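Local coordinates for protein oxygenase-reductase (Streptomyces fradiae, PDB 4OSP) that reduces, in its C-terminal short-chain dehydrogenase/reductase domain, the C-6 ketone of angucyclinones in urdamycin biosynthesis, using NADPH, at residues A33-R38 and V234-A239; G40-V45 and R67-L72. All coordinates share one frame; numbering follows the deposited sequence.

Contact 1: residues A33-R38 and V234-A239; sequences AIRLAR and VADVVA
The guanidinium of Arg35 presents its edge to the carboxylate of Asp236, with both carboxylate oxygens near its plane. The two flat groups stand 76° apart, so this is not a flat two-pronged pairing. Within the pair only OD1 is bonded: NH1 of Arg35 lies 2.8 Å from OD1 of Asp236. The salt bridge has a bent, weak hydrogen bond. The stronger partner of the carboxylate is Arg247 of the second subunit, which pairs with OD2, and Arg35 NH1 also meets Asp245 of that subunit. Glu39 takes NH2 of Arg35. The charges thus form a network across the subunit interface. In this Rossmann-type fold, the segments 33-38 and 234-239, of helices 27-38 and 231-242, cross at -45° with their axes 8.8 Å apart at closest approach. Ala235 and Ala239 turn their methyls to helix 27-38. The aliphatic part of Arg35 packs on both: its CG sits 3.5 Å from CB of Ala239, and its CB is 4.4 Å from CB of Ala235. With CG anti to the backbone N (chi1 179°), the chain leaves over Ala239. Bent at chi2, it runs alongside OD1 of Asp236 until NH1 meets it. Leu36 adds an apolar contact, its CD2 branch 4.0 Å from CA of Ala239.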
loop_
_atom_site.group_PDB
_atom_site.type_symbol
_atom_site.label_atom_id
_atom_site.label_comp_id
_atom_site.label_asym_id
_atom_site.label_seq_id
_atom_site.Cartn_x
_atom_site.Cartn_y
_atom_site.Cartn_z
ATOM N N ALA B 33 -8.881 24.848 -10.936
ATOM C CA ALA B 33 -8.477 26.034 -11.688
ATOM C C ALA B 33 -8.738 27.310 -10.873
ATOM O O ALA B 33 -7.874 28.198 -10.788
ATOM C CB ALA B 33 -9.181 26.089 -13.044
ATOM N N ILE B 34 -9.906 27.378 -10.243
ATOM C CA ILE B 34 -10.258 28.525 -9.402
ATOM C C ILE B 34 -9.301 28.718 -8.207
ATOM O O ILE B 34 -8.826 29.835 -7.954
ATOM C CB ILE B 34 -11.742 28.454 -8.949
ATOM C CG1 ILE B 34 -12.669 28.732 -10.147
ATOM C CG2 ILE B 34 -12.019 29.420 -7.796
ATOM C CD1 ILE B 34 -14.124 28.335 -9.934
ATOM N N ARG B 35 -9.000 27.638 -7.488
ATOM C CA ARG B 35 -8.141 27.757 -6.305
ATOM C C ARG B 35 -6.698 28.152 -6.666
ATOM O O ARG B 35 -6.086 28.984 -5.984
ATOM C CB ARG B 35 -8.182 26.477 -5.434
ATOM C CG ARG B 35 -7.289 26.526 -4.190
ATOM C CD ARG B 35 -7.732 27.608 -3.214
ATOM N NE ARG B 35 -6.702 27.962 -2.228
ATOM C CZ ARG B 35 -6.670 27.493 -0.982
ATOM N NH1 ARG B 35 -7.598 26.636 -0.564
ATOM N NH2 ARG B 35 -5.715 27.877 -0.149
ATOM N N LEU B 36 -6.167 27.563 -7.739
ATOM C CA LEU B 36 -4.840 27.933 -8.242
ATOM C C LEU B 36 -4.750 29.418 -8.597
ATOM O O LEU B 36 -3.840 30.113 -8.143
ATOM C CB LEU B 36 -4.441 27.056 -9.439
ATOM C CG LEU B 36 -4.233 25.567 -9.140
ATOM C CD1 LEU B 36 -3.939 24.789 -10.420
ATOM C CD2 LEU B 36 -3.149 25.333 -8.097
ATOM N N ALA B 37 -5.720 29.901 -9.375
ATOM C CA ALA B 37 -5.813 31.327 -9.734
ATOM C C ALA B 37 -5.873 32.238 -8.511
ATOM O O ALA B 37 -5.178 33.260 -8.451
ATOM C CB ALA B 37 -7.014 31.579 -10.638
ATOM N N ARG B 38 -6.696 31.858 -7.538
ATOM C CA ARG B 38 -6.788 32.594 -6.290
ATOM C C ARG B 38 -5.424 32.766 -5.636
ATOM O O ARG B 38 -5.116 33.835 -5.106
ATOM C CB ARG B 38 -7.752 31.907 -5.327
ATOM C CG ARG B 38 -7.872 32.600 -3.978
ATOM C CD ARG B 38 -9.016 32.019 -3.177
ATOM N NE ARG B 38 -10.236 31.976 -3.972
ATOM C CZ ARG B 38 -11.113 30.981 -3.935
ATOM N NH1 ARG B 38 -10.889 29.932 -3.148
ATOM N NH2 ARG B 38 -12.201 31.025 -4.695
ATOM N N VAL B 234 -11.289 18.665 -2.861
ATOM C CA VAL B 234 -10.255 18.118 -3.713
ATOM C C VAL B 234 -9.359 19.234 -4.250
ATOM O O VAL B 234 -8.143 19.096 -4.308
ATOM C CB VAL B 234 -10.865 17.320 -4.880
ATOM C CG1 VAL B 234 -9.776 16.663 -5.695
ATOM C CG2 VAL B 234 -11.833 16.263 -4.354
ATOM N N ALA B 235 -9.972 20.350 -4.617
ATOM C CA ALA B 235 -9.243 21.459 -5.211
ATOM C C ALA B 235 -8.181 21.992 -4.246
ATOM O O ALA B 235 -7.097 22.376 -4.660
ATOM C CB ALA B 235 -10.212 22.561 -5.611
ATOM N N ASP B 236 -8.494 21.980 -2.954
ATOM C CA ASP B 236 -7.613 22.553 -1.943
ATOM C C ASP B 236 -6.381 21.696 -1.664
ATOM O O ASP B 236 -5.356 22.189 -1.188
ATOM C CB ASP B 236 -8.390 22.825 -0.655
ATOM C CG ASP B 236 -9.371 23.991 -0.796
ATOM O OD1 ASP B 236 -9.277 24.749 -1.782
ATOM O OD2 ASP B 236 -10.239 24.152 0.083
ATOM N N VAL B 237 -6.486 20.411 -1.960
ATOM C CA VAL B 237 -5.360 19.505 -1.807
ATOM C C VAL B 237 -4.409 19.695 -2.982
ATOM O O VAL B 237 -3.202 19.805 -2.796
ATOM C CB VAL B 237 -5.827 18.038 -1.714
ATOM C CG1 VAL B 237 -4.634 17.100 -1.728
ATOM C CG2 VAL B 237 -6.637 17.835 -0.439
ATOM N N VAL B 238 -4.974 19.760 -4.188
ATOM C CA VAL B 238 -4.195 20.045 -5.394
ATOM C C VAL B 238 -3.370 21.321 -5.232
ATOM O O VAL B 238 -2.191 21.352 -5.582
ATOM C CB VAL B 238 -5.093 20.182 -6.644
ATOM C CG1 VAL B 238 -4.231 20.512 -7.864
ATOM C CG2 VAL B 238 -5.888 18.899 -6.877
ATOM N N ALA B 239 -3.994 22.365 -4.688
ATOM C CA ALA B 239 -3.321 23.647 -4.503
ATOM C C ALA B 239 -2.119 23.527 -3.575
ATOM O O ALA B 239 -1.074 24.113 -3.827
ATOM C CB ALA B 239 -4.297 24.686 -3.975
#

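Contact 2: residues G40-V45 and R67-L72; sequences GALVAV and RAFSVL
Residues 42-45 and 67-72 are neighbouring parallel strands of the Rossmann fold. They are the two strands of a beta-alpha-beta unit whose crossover is helix 51-63. Four backbone hydrogen bonds join them. Val43 N gives to Arg67 O, and Val43 O takes Phe69 N at 3.0 Å. Val45 repeats the pattern: its N reaches Phe69 O at 2.8 Å, and its O accepts from Val71 N. That last bond is the most bent, 136° at the hydrogen. Short CA-H...O contacts run between the same strands, such as Ala68 CA to Val43 O at 3.1 Å.

Apolar packing differs on the two faces. Val43, Val45, Ala68 and Ser70 share one face. Val43 there meets helix 27-38, while Val45 and Ala68 meet helix 51-63. The OG of Ser70 is hydrogen-bonded to Arg51 and Asp55 of that crossover helix. Leu42, Ala44 and Phe69 lie on the other face, towards helix 80-96. CD1 of Leu42 packs against CB of Arg67 at 3.7 Å and also reaches the edge of the Phe69 ring.

On that face there is also a CH-pi contact. CG of Phe69 stands between the backbone N and the carbonyl carbon (chi1 65°), which lays the ring against Ala44 of the next strand. CB of Ala44 sits over the ring face, 4.2 Å from the centroid and 26° off the ring normal.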
loop_
_atom_site.group_PDB
_atom_site.type_symbol
_atom_site.label_atom_id
_atom_site.label_comp_id
_atom_site.label_asym_id
_atom_site.label_seq_id
_atom_site.Cartn_x
_atom_site.Cartn_y
_atom_site.Cartn_z
ATOM N N GLY B 40 -2.686 33.063 -7.068
ATOM C CA GLY B 40 -1.859 33.956 -7.905
ATOM C C GLY B 40 -1.397 33.384 -9.238
ATOM O O GLY B 40 -0.674 34.038 -9.980
ATOM N N ALA B 41 -1.819 32.162 -9.543
ATOM C CA ALA B 41 -1.367 31.478 -10.755
ATOM C C ALA B 41 -2.178 31.917 -11.967
ATOM O O ALA B 41 -3.398 32.094 -11.877
ATOM C CB ALA B 41 -1.462 29.970 -10.580
ATOM N N LEU B 42 -1.500 32.082 -13.103
ATOM C CA LEU B 42 -2.199 32.233 -14.383
ATOM C C LEU B 42 -2.555 30.848 -14.926
ATOM O O LEU B 42 -1.673 30.002 -15.136
ATOM C CB LEU B 42 -1.360 33.029 -15.394
ATOM C CG LEU B 42 -1.764 32.815 -16.859
ATOM C CD1 LEU B 42 -3.085 33.497 -17.176
ATOM C CD2 LEU B 42 -0.683 33.285 -17.814
ATOM N N VAL B 43 -3.843 30.627 -15.157
ATOM C CA VAL B 43 -4.364 29.287 -15.395
ATOM C C VAL B 43 -4.960 29.140 -16.782
ATOM O O VAL B 43 -5.761 29.972 -17.223
ATOM C CB VAL B 43 -5.443 28.897 -14.353
ATOM C CG1 VAL B 43 -5.939 27.476 -14.588
ATOM C CG2 VAL B 43 -4.912 29.061 -12.930
ATOM N N ALA B 44 -4.558 28.074 -17.469
ATOM C CA ALA B 44 -5.191 27.683 -18.709
ATOM C C ALA B 44 -6.316 26.710 -18.403
ATOM O O ALA B 44 -6.084 25.605 -17.923
ATOM C CB ALA B 44 -4.173 27.061 -19.656
ATOM N N VAL B 45 -7.543 27.153 -18.639
ATOM C CA VAL B 45 -8.711 26.322 -18.433
ATOM C C VAL B 45 -8.940 25.569 -19.720
ATOM O O VAL B 45 -9.219 26.175 -20.753
ATOM C CB VAL B 45 -9.957 27.177 -18.103
ATOM C CG1 VAL B 45 -11.210 26.311 -17.992
ATOM C CG2 VAL B 45 -9.732 27.971 -16.826
ATOM N N ARG B 67 -6.097 35.617 -13.052
ATOM C CA ARG B 67 -5.781 35.584 -14.494
ATOM C C ARG B 67 -5.987 34.170 -15.046
ATOM O O ARG B 67 -5.538 33.191 -14.443
ATOM C CB ARG B 67 -4.332 36.023 -14.732
ATOM C CG ARG B 67 -3.991 37.423 -14.237
ATOM C CD ARG B 67 -4.714 38.497 -15.041
ATOM N NE ARG B 67 -4.593 38.302 -16.487
ATOM C CZ ARG B 67 -3.490 38.564 -17.191
ATOM N NH1 ARG B 67 -2.409 39.037 -16.588
ATOM N NH2 ARG B 67 -3.467 38.359 -18.502
ATOM N N ALA B 68 -6.679 34.070 -16.180
ATOM C CA ALA B 68 -6.943 32.783 -16.821
ATOM C C ALA B 68 -7.290 32.946 -18.307
ATOM O O ALA B 68 -7.696 34.018 -18.746
ATOM C CB ALA B 68 -8.061 32.051 -16.098
ATOM N N PHE B 69 -7.113 31.875 -19.075
ATOM C CA PHE B 69 -7.619 31.817 -20.445
ATOM C C PHE B 69 -8.113 30.414 -20.797
ATOM O O PHE B 69 -7.680 29.430 -20.198
ATOM C CB PHE B 69 -6.573 32.321 -21.460
ATOM C CG PHE B 69 -5.328 31.464 -21.561
ATOM C CD1 PHE B 69 -4.269 31.629 -20.666
ATOM C CD2 PHE B 69 -5.190 30.530 -22.587
ATOM C CE1 PHE B 69 -3.119 30.859 -20.771
ATOM C CE2 PHE B 69 -4.038 29.758 -22.695
ATOM C CZ PHE B 69 -3.000 29.923 -21.785
ATOM N N SER B 70 -9.019 30.318 -21.760
ATOM C CA SER B 70 -9.533 29.012 -22.149
ATOM C C SER B 70 -8.731 28.359 -23.288
ATOM O O SER B 70 -8.057 29.030 -24.070
ATOM C CB SER B 70 -11.029 29.071 -22.474
ATOM O OG SER B 70 -11.282 29.893 -23.596
ATOM N N VAL B 71 -8.798 27.035 -23.339
ATOM C CA VAL B 71 -8.098 26.246 -24.332
ATOM C C VAL B 71 -9.016 25.101 -24.756
ATOM O O VAL B 71 -9.482 24.320 -23.925
ATOM C CB VAL B 71 -6.772 25.692 -23.758
ATOM C CG1 VAL B 71 -6.289 24.496 -24.558
ATOM C CG2 VAL B 71 -5.711 26.784 -23.721
ATOM N N LEU B 72 -9.288 25.026 -26.051
ATOM C CA LEU B 72 -10.146 23.989 -26.606
ATOM C C LEU B 72 -9.296 22.902 -27.253
ATOM O O LEU B 72 -8.419 23.192 -28.074
ATOM C CB LEU B 72 -11.088 24.602 -27.648
ATOM C CG LEU B 72 -12.438 23.930 -27.929
ATOM C CD1 LEU B 72 -13.194 23.644 -26.634
ATOM C CD2 LEU B 72 -13.281 24.808 -28.855
#

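Contacts 1 and 2 lie on consecutive elements of the Rossmann fold, their centres about 12 Å apart. Helix 27-38 ends in a Schellman motif at Gly40 and leads through Ala41 into strand 42-47. A probable hydrogen bond from Ala41 N to Leu36 O, 3.2 Å, ties the turn. Val43 then packs back on the helix: its CG2 is 3.7 Å from Ala37 N and 4.1 Å from Leu36 CB. Helix 27-38 thus touches helix 231-242 through contact 1 and strand 42-47 through Val43. Both contacts come near the NADP(+) site, which has no ligand modelled with this chain. The side chain of Val45 is about 5 Å from that of Ser25, and the side chain of Ala235 about 6 Å from that of Ile28.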